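Local atomic coordinates of aminotransferase, class V family protein (Trichomonas vaginalis, PDB entry 5F8V), a protein that probably catalyses the pyridoxal-phosphate-dependent transamination between O-phospho-L-serine and 2-oxoglutarate that forms 3-phosphooxypyruvate and L-glutamate in serine biosynthesis. Residues E50-A55 and N240-T245; N70-A75 and M231-Q236; S79-A84 and G208-I213. All coordinates share one frame; numbering follows the deposited sequence.

Contact 1. Residues E50-A55 and N240-T245; sequences EEQKEA and NCMYNT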
loop_
_atom_site.group_PDB
_atom_site.type_symbol
_atom_site.label_atom_id
_atom_site.label_comp_id
_atom_site.label_asym_id
_atom_site.label_seq_id
_atom_site.Cartn_x
_atom_site.Cartn_y
_atom_site.Cartn_z
ATOM N N GLU A 50 -7.225 13.345 12.959
ATOM C CA GLU A 50 -7.091 14.752 12.551
ATOM C C GLU A 50 -6.236 14.920 11.290
ATOM O O GLU A 50 -6.608 15.671 10.387
ATOM C CB GLU A 50 -6.485 15.590 13.680
ATOM C CG GLU A 50 -7.429 15.866 14.833
ATOM C CD GLU A 50 -6.814 16.781 15.884
ATOM O OE1 GLU A 50 -5.680 16.507 16.340
ATOM O OE2 GLU A 50 -7.467 17.780 16.259
ATOM N N GLU A 51 -5.092 14.233 11.240
ATOM C CA GLU A 51 -4.181 14.326 10.090
ATOM C C GLU A 51 -4.862 13.893 8.798
ATOM O O GLU A 51 -4.750 14.565 7.776
ATOM C CB GLU A 51 -2.921 13.480 10.321
ATOM C CG GLU A 51 -1.907 13.459 9.167
ATOM C CD GLU A 51 -1.226 14.796 8.896
ATOM O OE1 GLU A 51 -1.347 15.742 9.697
ATOM O OE2 GLU A 51 -0.534 14.899 7.870
ATOM N N GLN A 52 -5.564 12.769 8.850
ATOM C CA GLN A 52 -6.203 12.229 7.652
ATOM C C GLN A 52 -7.381 13.074 7.213
ATOM O O GLN A 52 -7.583 13.276 6.024
ATOM C CB GLN A 52 -6.646 10.791 7.861
ATOM C CG GLN A 52 -7.168 10.163 6.576
ATOM C CD GLN A 52 -7.314 8.665 6.672
ATOM O OE1 GLN A 52 -6.429 7.980 7.176
ATOM N NE2 GLN A 52 -8.417 8.141 6.148
ATOM N N LYS A 53 -8.157 13.544 8.185
ATOM C CA LYS A 53 -9.231 14.507 7.937
ATOM C C LYS A 53 -8.662 15.735 7.235
ATOM O O LYS A 53 -9.145 16.122 6.177
ATOM C CB LYS A 53 -9.901 14.904 9.261
ATOM C CG LYS A 53 -11.126 15.795 9.149
ATOM C CD LYS A 53 -11.650 16.129 10.550
ATOM C CE LYS A 53 -12.460 17.417 10.583
ATOM N NZ LYS A 53 -12.550 17.985 11.959
ATOM N N GLU A 54 -7.617 16.311 7.822
ATOM C CA GLU A 54 -6.941 17.481 7.262
ATOM C C GLU A 54 -6.419 17.217 5.838
ATOM O O GLU A 54 -6.646 18.025 4.933
ATOM C CB GLU A 54 -5.795 17.918 8.183
ATOM C CG GLU A 54 -5.074 19.183 7.745
ATOM C CD GLU A 54 -3.849 19.461 8.591
ATOM O OE1 GLU A 54 -2.724 19.459 8.038
ATOM O OE2 GLU A 54 -4.007 19.670 9.805
ATOM N N ALA A 55 -5.744 16.084 5.646
ATOM C CA ALA A 55 -5.217 15.709 4.321
ATOM C C ALA A 55 -6.319 15.631 3.259
ATOM O O ALA A 55 -6.137 16.089 2.121
ATOM C CB ALA A 55 -4.468 14.392 4.406
ATOM N N ASN A 240 -14.714 5.883 6.353
ATOM C CA ASN A 240 -13.759 7.004 6.262
ATOM C C ASN A 240 -12.325 6.579 5.904
ATOM O O ASN A 240 -11.357 7.066 6.492
ATOM C CB ASN A 240 -13.765 7.817 7.568
ATOM C CG ASN A 240 -15.132 8.390 7.895
ATOM O OD1 ASN A 240 -15.641 9.256 7.181
ATOM N ND2 ASN A 240 -15.738 7.910 8.980
ATOM N N CYS A 241 -12.219 5.654 4.945
ATOM C CA CYS A 241 -10.953 5.013 4.547
ATOM C C CYS A 241 -10.166 4.353 5.681
ATOM O O CYS A 241 -8.951 4.163 5.572
ATOM C CB CYS A 241 -10.062 5.993 3.782
ATOM S SG CYS A 241 -10.777 6.442 2.206
ATOM N N MET A 242 -10.873 3.976 6.745
ATOM C CA MET A 242 -10.284 3.330 7.905
ATOM C C MET A 242 -11.134 2.116 8.280
ATOM O O MET A 242 -11.427 1.870 9.454
ATOM C CB MET A 242 -10.140 4.333 9.059
ATOM C CG MET A 242 -9.035 5.352 8.817
ATOM S SD MET A 242 -8.618 6.368 10.251
ATOM C CE MET A 242 -9.576 7.848 9.912
ATOM N N TYR A 243 -11.534 1.360 7.257
ATOM C CA TYR A 243 -12.141 0.056 7.472
ATOM C C TYR A 243 -11.080 -0.839 8.093
ATOM O O TYR A 243 -11.350 -1.593 9.026
ATOM C CB TYR A 243 -12.654 -0.550 6.162
ATOM C CG TYR A 243 -13.051 -2.005 6.304
ATOM C CD1 TYR A 243 -12.205 -3.029 5.865
ATOM C CD2 TYR A 243 -14.260 -2.364 6.911
ATOM C CE1 TYR A 243 -12.555 -4.364 6.017
ATOM C CE2 TYR A 243 -14.622 -3.698 7.061
ATOM C CZ TYR A 243 -13.768 -4.694 6.612
ATOM O OH TYR A 243 -14.127 -6.021 6.762
ATOM N N ASN A 244 -9.879 -0.764 7.533
ATOM C CA ASN A 244 -8.695 -1.365 8.132
ATOM C C ASN A 244 -7.648 -0.262 8.250
ATOM O O ASN A 244 -7.976 0.914 8.078
ATOM C CB ASN A 244 -8.227 -2.572 7.302
ATOM C CG ASN A 244 -7.638 -2.180 5.952
ATOM O OD1 ASN A 244 -8.123 -1.266 5.277
ATOM N ND2 ASN A 244 -6.587 -2.884 5.548
ATOM N N THR A 245 -6.405 -0.618 8.561
ATOM C CA THR A 245 -5.374 0.388 8.760
ATOM C C THR A 245 -4.976 1.036 7.424
ATOM O O THR A 245 -4.536 0.343 6.508
ATOM C CB THR A 245 -4.127 -0.202 9.440
ATOM O OG1 THR A 245 -4.529 -1.082 10.498
ATOM C CG2 THR A 245 -3.252 0.911 10.016
#
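Gln52 OE1, bonded by Trp48 NE1 of its own helix, fixes the carboxamide that Gln52 holds out to Met242 and Cys241 of the loop 240-245. NE2 of Gln52 comes within 3.1 Å of the backbone O of Asn240, but the angle is too poor for a hydrogen bond. Gln52 gets there on an outstretched chain: CG lies anti to the backbone N (chi1 -173°) and CD continues the line (chi2 167°), carrying the amide straight off the helix. Met242 arrives from the opposite direction; its methyl CE lies over one face of the amide, 4.0 Å from Gln52 CD and almost directly above it, while CG comes in past the end, 3.9 Å from Gln52 NE2. The turn at chi3 (-97°) folds the methyl back over the amide. Cys241 CB stands off the NE2 end of the amide, 3.6 Å from Gln52 NE2, only slightly out of its plane. The loop leaves helix 233-238 through a Schellman motif: Asn240 takes a positive phi as the C-prime residue, and Cys241 N bonds back to Gln236 O. Further along, the same loop serves the cofactor site of the dimer, since Asn244 ND2 and Thr245 OG1 both hydrogen-bond the pyridoxal-phosphate-lysine side chain of the second subunit. Arg44 NH1 ties down the backbone O of Met242. In the fold, the contact joins helix 46-63 to the connection between helices 233-238 and 248-263; Met242 also packs on Trp48 and Met49 of the first helix, while Gln52 rests on Pro246 and on Ile251 of helix 248-263.

Contact 2. Residues N70-A75 and M231-Q236; sequences NILFVA and MDYRIQ
Strand 69-75 and helix 233-238 come nearest at Leu72 and Gln236, whose CA atoms are 7.3 Å apart, as the helix lies on one face of the mixed seven-stranded sheet in the large domain of a fold type I aminotransferase. The strand is an outermost strand of that sheet within this chain, and the side chains of Leu72 and Val74 both leave it toward the helix. Leu72 CD1 carries most of the contact. It approaches the Tyr233 ring obliquely, 3.5 Å from CD1 of Tyr233, and also lies 3.8 Å from Gln236 CB, so it sits in the notch between two side chains about one helical turn apart. Two residues further along the strand, Val74 CG1 meets the amide carbon of Gln236, with CD at 4.0 Å. Gln236 is bent at chi2 (-62°), which brings its amide back beside the valine; its NE2 hydrogen-bonds Thr230 O, and the aliphatic part is left to face the strand. The Tyr233 ring has Met231 O above one face, and its hydroxyl bonds Gln81 of helix 78-89. Asn88 of that helix steadies the start of the segment, bonding Met231 O, Tyr233 N and Arg234 NH1. Asp232 is the N-cap. Its OD1 accepts from Arg234 N at 3.2 Å and forms a salt bridge with Arg234 NH1 at 2.8 Å, the two donors reaching this one oxygen from opposite faces of the carboxylate, NH1 on the syn side.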
loop_
_atom_site.group_PDB
_atom_site.type_symbol
_atom_site.label_atom_id
_atom_site.label_comp_id
_atom_site.label_asym_id
_atom_site.label_seq_id
_atom_site.Cartn_x
_atom_site.Cartn_y
_atom_site.Cartn_z
ATOM N N ASN A 70 -16.842 11.892 -3.242
ATOM C CA ASN A 70 -16.037 11.368 -2.131
ATOM C C ASN A 70 -14.552 11.358 -2.508
ATOM O O ASN A 70 -14.220 11.201 -3.684
ATOM C CB ASN A 70 -16.439 9.932 -1.782
ATOM C CG ASN A 70 -17.895 9.812 -1.370
ATOM O OD1 ASN A 70 -18.312 10.383 -0.369
ATOM N ND2 ASN A 70 -18.666 9.061 -2.136
ATOM N N ILE A 71 -13.681 11.506 -1.508
ATOM C CA ILE A 71 -12.233 11.433 -1.691
ATOM C C ILE A 71 -11.719 10.264 -0.867
ATOM O O ILE A 71 -11.981 10.190 0.339
ATOM C CB ILE A 71 -11.525 12.747 -1.276
ATOM C CG1 ILE A 71 -12.058 13.930 -2.104
ATOM C CG2 ILE A 71 -10.010 12.626 -1.460
ATOM C CD1 ILE A 71 -11.565 15.292 -1.652
ATOM N N LEU A 72 -10.999 9.343 -1.514
ATOM C CA LEU A 72 -10.417 8.189 -0.823
ATOM C C LEU A 72 -8.900 8.203 -0.894
ATOM O O LEU A 72 -8.324 8.577 -1.902
ATOM C CB LEU A 72 -10.919 6.875 -1.439
ATOM C CG LEU A 72 -12.420 6.648 -1.595
ATOM C CD1 LEU A 72 -12.662 5.235 -2.102
ATOM C CD2 LEU A 72 -13.171 6.861 -0.292
ATOM N N PHE A 73 -8.271 7.804 0.202
ATOM C CA PHE A 73 -6.882 7.371 0.222
ATOM C C PHE A 73 -6.951 5.875 0.439
ATOM O O PHE A 73 -7.556 5.427 1.421
ATOM C CB PHE A 73 -6.120 8.007 1.383
ATOM C CG PHE A 73 -5.948 9.491 1.255
ATOM C CD1 PHE A 73 -4.977 10.014 0.410
ATOM C CD2 PHE A 73 -6.748 10.370 1.982
ATOM C CE1 PHE A 73 -4.808 11.388 0.288
ATOM C CE2 PHE A 73 -6.585 11.745 1.859
ATOM C CZ PHE A 73 -5.617 12.255 1.014
ATOM N N VAL A 74 -6.341 5.107 -0.460
ATOM C CA VAL A 74 -6.355 3.637 -0.371
ATOM C C VAL A 74 -4.967 3.023 -0.499
ATOM O O VAL A 74 -4.058 3.625 -1.072
ATOM C CB VAL A 74 -7.299 3.013 -1.423
ATOM C CG1 VAL A 74 -8.742 3.306 -1.042
ATOM C CG2 VAL A 74 -6.999 3.527 -2.838
ATOM N N ALA A 75 -4.804 1.835 0.077
ATOM C CA ALA A 75 -3.595 1.044 -0.112
ATOM C C ALA A 75 -3.589 0.544 -1.549
ATOM O O ALA A 75 -4.645 0.320 -2.124
ATOM C CB ALA A 75 -3.563 -0.131 0.854
ATOM N N MET A 231 -11.620 -3.468 -1.553
ATOM C CA MET A 231 -11.676 -2.854 -2.878
ATOM C C MET A 231 -13.085 -2.415 -3.305
ATOM O O MET A 231 -13.260 -1.925 -4.431
ATOM C CB MET A 231 -11.102 -3.824 -3.920
ATOM C CG MET A 231 -9.638 -4.181 -3.700
ATOM S SD MET A 231 -9.061 -5.499 -4.785
ATOM C CE MET A 231 -9.325 -4.763 -6.392
ATOM N N ASP A 232 -14.081 -2.610 -2.437
ATOM C CA ASP A 232 -15.420 -2.064 -2.646
ATOM C C ASP A 232 -15.374 -0.646 -2.109
ATOM O O ASP A 232 -15.227 -0.444 -0.900
ATOM C CB ASP A 232 -16.471 -2.901 -1.906
ATOM C CG ASP A 232 -17.912 -2.466 -2.200
ATOM O OD1 ASP A 232 -18.162 -1.337 -2.690
ATOM O OD2 ASP A 232 -18.818 -3.271 -1.914
ATOM N N TYR A 233 -15.482 0.333 -3.003
ATOM C CA TYR A 233 -15.285 1.726 -2.623
ATOM C C TYR A 233 -16.374 2.248 -1.671
ATOM O O TYR A 233 -16.108 3.161 -0.892
ATOM C CB TYR A 233 -15.162 2.634 -3.850
ATOM C CG TYR A 233 -13.916 2.434 -4.713
ATOM C CD1 TYR A 233 -12.635 2.340 -4.152
ATOM C CD2 TYR A 233 -14.020 2.384 -6.104
ATOM C CE1 TYR A 233 -11.504 2.176 -4.954
ATOM C CE2 TYR A 233 -12.901 2.221 -6.910
ATOM C CZ TYR A 233 -11.647 2.121 -6.341
ATOM O OH TYR A 233 -10.549 1.967 -7.174
ATOM N N ARG A 234 -17.576 1.670 -1.733
ATOM C CA ARG A 234 -18.643 1.947 -0.752
ATOM C C ARG A 234 -18.182 1.642 0.665
ATOM O O ARG A 234 -18.402 2.440 1.573
ATOM C CB ARG A 234 -19.890 1.098 -1.038
ATOM C CG ARG A 234 -20.603 1.459 -2.324
ATOM C CD ARG A 234 -21.284 0.264 -2.975
ATOM N NE ARG A 234 -21.430 0.507 -4.405
ATOM C CZ ARG A 234 -20.453 0.406 -5.307
ATOM N NH1 ARG A 234 -19.220 0.027 -4.956
ATOM N NH2 ARG A 234 -20.714 0.670 -6.582
ATOM N N ILE A 235 -17.538 0.485 0.841
ATOM C CA ILE A 235 -16.988 0.085 2.146
ATOM C C ILE A 235 -15.942 1.106 2.627
ATOM O O ILE A 235 -15.931 1.455 3.803
ATOM C CB ILE A 235 -16.446 -1.383 2.135
ATOM C CG1 ILE A 235 -17.569 -2.384 2.442
ATOM C CG2 ILE A 235 -15.356 -1.615 3.181
ATOM C CD1 ILE A 235 -18.752 -2.324 1.507
ATOM N N GLN A 236 -15.080 1.584 1.721
ATOM C CA GLN A 236 -14.093 2.626 2.058
ATOM C C GLN A 236 -14.766 3.923 2.520
ATOM O O GLN A 236 -14.420 4.463 3.568
ATOM C CB GLN A 236 -13.164 2.936 0.867
ATOM C CG GLN A 236 -12.202 1.819 0.483
ATOM C CD GLN A 236 -11.212 1.461 1.575
ATOM O OE1 GLN A 236 -10.910 2.268 2.459
ATOM N NE2 GLN A 236 -10.707 0.235 1.527
#

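Contact 3. Residues S79-A84 and G208-I213; sequences SLQFSA and GMSVVI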
loop_
_atom_site.group_PDB
_atom_site.type_symbol
_atom_site.label_atom_id
_atom_site.label_comp_id
_atom_site.label_asym_id
_atom_site.label_seq_id
_atom_site.Cartn_x
_atom_site.Cartn_y
_atom_site.Cartn_z
ATOM N N SER A 79 -2.411 0.038 -10.595
ATOM C CA SER A 79 -2.761 -1.253 -11.196
ATOM C C SER A 79 -3.843 -2.013 -10.431
ATOM O O SER A 79 -4.651 -2.715 -11.037
ATOM C CB SER A 79 -1.529 -2.141 -11.346
ATOM O OG SER A 79 -0.523 -1.471 -12.084
ATOM N N LEU A 80 -3.856 -1.879 -9.109
ATOM C CA LEU A 80 -4.946 -2.435 -8.306
ATOM C C LEU A 80 -6.278 -1.736 -8.607
ATOM O O LEU A 80 -7.329 -2.392 -8.633
ATOM C CB LEU A 80 -4.619 -2.349 -6.801
ATOM C CG LEU A 80 -5.562 -3.127 -5.866
ATOM C CD1 LEU A 80 -5.537 -4.625 -6.161
ATOM C CD2 LEU A 80 -5.218 -2.871 -4.406
ATOM N N GLN A 81 -6.242 -0.422 -8.858
ATOM C CA GLN A 81 -7.466 0.310 -9.199
ATOM C C GLN A 81 -7.984 -0.064 -10.600
ATOM O O GLN A 81 -9.193 -0.044 -10.816
ATOM C CB GLN A 81 -7.311 1.835 -9.068
ATOM C CG GLN A 81 -6.617 2.350 -7.804
ATOM C CD GLN A 81 -7.014 1.619 -6.535
ATOM O OE1 GLN A 81 -8.196 1.366 -6.292
ATOM N NE2 GLN A 81 -6.024 1.283 -5.709
ATOM N N PHE A 82 -7.103 -0.453 -11.523
ATOM C CA PHE A 82 -7.563 -1.023 -12.817
ATOM C C PHE A 82 -8.528 -2.201 -12.603
ATOM O O PHE A 82 -9.484 -2.367 -13.352
ATOM C CB PHE A 82 -6.416 -1.546 -13.704
ATOM C CG PHE A 82 -5.371 -0.531 -14.093
ATOM C CD1 PHE A 82 -5.547 0.848 -13.929
ATOM C CD2 PHE A 82 -4.187 -0.980 -14.696
ATOM C CE1 PHE A 82 -4.560 1.737 -14.315
ATOM C CE2 PHE A 82 -3.208 -0.087 -15.087
ATOM C CZ PHE A 82 -3.395 1.271 -14.896
ATOM N N SER A 83 -8.249 -3.025 -11.598
ATOM C CA SER A 83 -9.121 -4.140 -11.243
ATOM C C SER A 83 -10.394 -3.656 -10.552
ATOM O O SER A 83 -11.494 -4.096 -10.898
ATOM C CB SER A 83 -8.391 -5.108 -10.328
ATOM O OG SER A 83 -7.147 -5.488 -10.876
ATOM N N ALA A 84 -10.242 -2.742 -9.599
ATOM C CA ALA A 84 -11.366 -2.266 -8.793
ATOM C C ALA A 84 -12.396 -1.475 -9.593
ATOM O O ALA A 84 -13.581 -1.530 -9.280
ATOM C CB ALA A 84 -10.870 -1.455 -7.599
ATOM N N GLY A 208 2.756 2.716 -3.111
ATOM C CA GLY A 208 1.939 1.867 -2.243
ATOM C C GLY A 208 0.560 2.437 -1.941
ATOM O O GLY A 208 -0.255 1.747 -1.321
ATOM N N MET A 209 0.298 3.674 -2.380
ATOM C CA MET A 209 -0.940 4.388 -2.068
ATOM C C MET A 209 -1.501 5.099 -3.297
ATOM O O MET A 209 -0.743 5.621 -4.121
ATOM C CB MET A 209 -0.691 5.415 -0.953
ATOM C CG MET A 209 -1.930 6.173 -0.470
ATOM S SD MET A 209 -2.269 7.717 -1.339
ATOM C CE MET A 209 -1.065 8.779 -0.549
ATOM N N SER A 210 -2.832 5.124 -3.394
ATOM C CA SER A 210 -3.545 5.835 -4.456
ATOM C C SER A 210 -4.641 6.725 -3.878
ATOM O O SER A 210 -5.228 6.414 -2.831
ATOM C CB SER A 210 -4.194 4.852 -5.439
ATOM O OG SER A 210 -3.248 3.993 -6.052
ATOM N N VAL A 211 -4.908 7.827 -4.576
ATOM C CA VAL A 211 -6.102 8.628 -4.352
ATOM C C VAL A 211 -7.168 8.163 -5.332
ATOM O O VAL A 211 -6.887 7.990 -6.519
ATOM C CB VAL A 211 -5.811 10.136 -4.540
ATOM C CG1 VAL A 211 -7.078 10.939 -4.811
ATOM C CG2 VAL A 211 -5.081 10.669 -3.317
ATOM N N VAL A 212 -8.389 7.962 -4.828
ATOM C CA VAL A 212 -9.545 7.694 -5.677
ATOM C C VAL A 212 -10.620 8.729 -5.338
ATOM O O VAL A 212 -10.996 8.886 -4.173
ATOM C CB VAL A 212 -10.086 6.257 -5.501
ATOM C CG1 VAL A 212 -11.044 5.908 -6.629
ATOM C CG2 VAL A 212 -8.949 5.243 -5.463
ATOM N N ILE A 213 -11.082 9.447 -6.357
ATOM C CA ILE A 213 -12.116 10.467 -6.215
ATOM C C ILE A 213 -13.322 9.992 -7.001
ATOM O O ILE A 213 -13.211 9.774 -8.210
ATOM C CB ILE A 213 -11.625 11.834 -6.737
ATOM C CG1 ILE A 213 -10.492 12.351 -5.839
ATOM C CG2 ILE A 213 -12.776 12.840 -6.802
ATOM C CD1 ILE A 213 -9.813 13.614 -6.333
#
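Gln81 lays its side chain over Ser210 and Val212, two residues of strand 209-215 that point toward helix 78-89. CG sits beside the backbone N and the chain bends at chi2 (-41°), so that the amide spans both. NE2 stands above the serine, 3.9 Å from Ser210 OG and 4.0 Å from Ser210 CB, too far for a hydrogen bond to the hydroxyl. OE1 leans the other way, 4.0 Å from Val212 CG2. The polar groups, though buried, find their bonds elsewhere: Ser210 OG with Gly76 O, Gln81 OE1 with Tyr233 OH, and Gln81 NE2, weakly, with Gly77 O. These partners, chiefly the tyrosine hydroxyl, probably fix which way round the amide lies, and against the strand only van der Waals contact remains. The helix carries a further role at its first turn, where Ser79 OG hydrogen-bonds the phosphate oxygen OP2 of the modified lysine at position 202. Placing the start of a helix at the cofactor phosphate is the usual arrangement in fold type I enzymes, where the helix dipole probably helps to hold the charge. The contact joins helix 78-89 to the sheet: strand 209-215 runs between strands 69-75 and 193-199, and Gln81 also touches Val74 and Phe197 of these two neighbours, while Tyr233 of helix 233-238 packs on Val212 and Ala84.

Contacts 2 and 3 share one sheet and one layer beside it. Strands 69-75 and 209-215 are antiparallel neighbours, with Leu72 N 2.7 Å from Val212 O, and Tyr233 belongs to one contact yet reaches the helix of the other. Contact 1 joins contact 2 through Cys241, which follows helix 233-238 and whose SG lies 3.5 Å from Leu72 CD2 of the strand. All three are largely buried; contact 3 lies nearest the chain centre, and contact 1 includes an exposed residue. A glutamine reaches across in all three; in contacts 1 and 3 its amide does the touching, in contact 2 it shares the work with Leu72, Val74 and the Tyr233 ring.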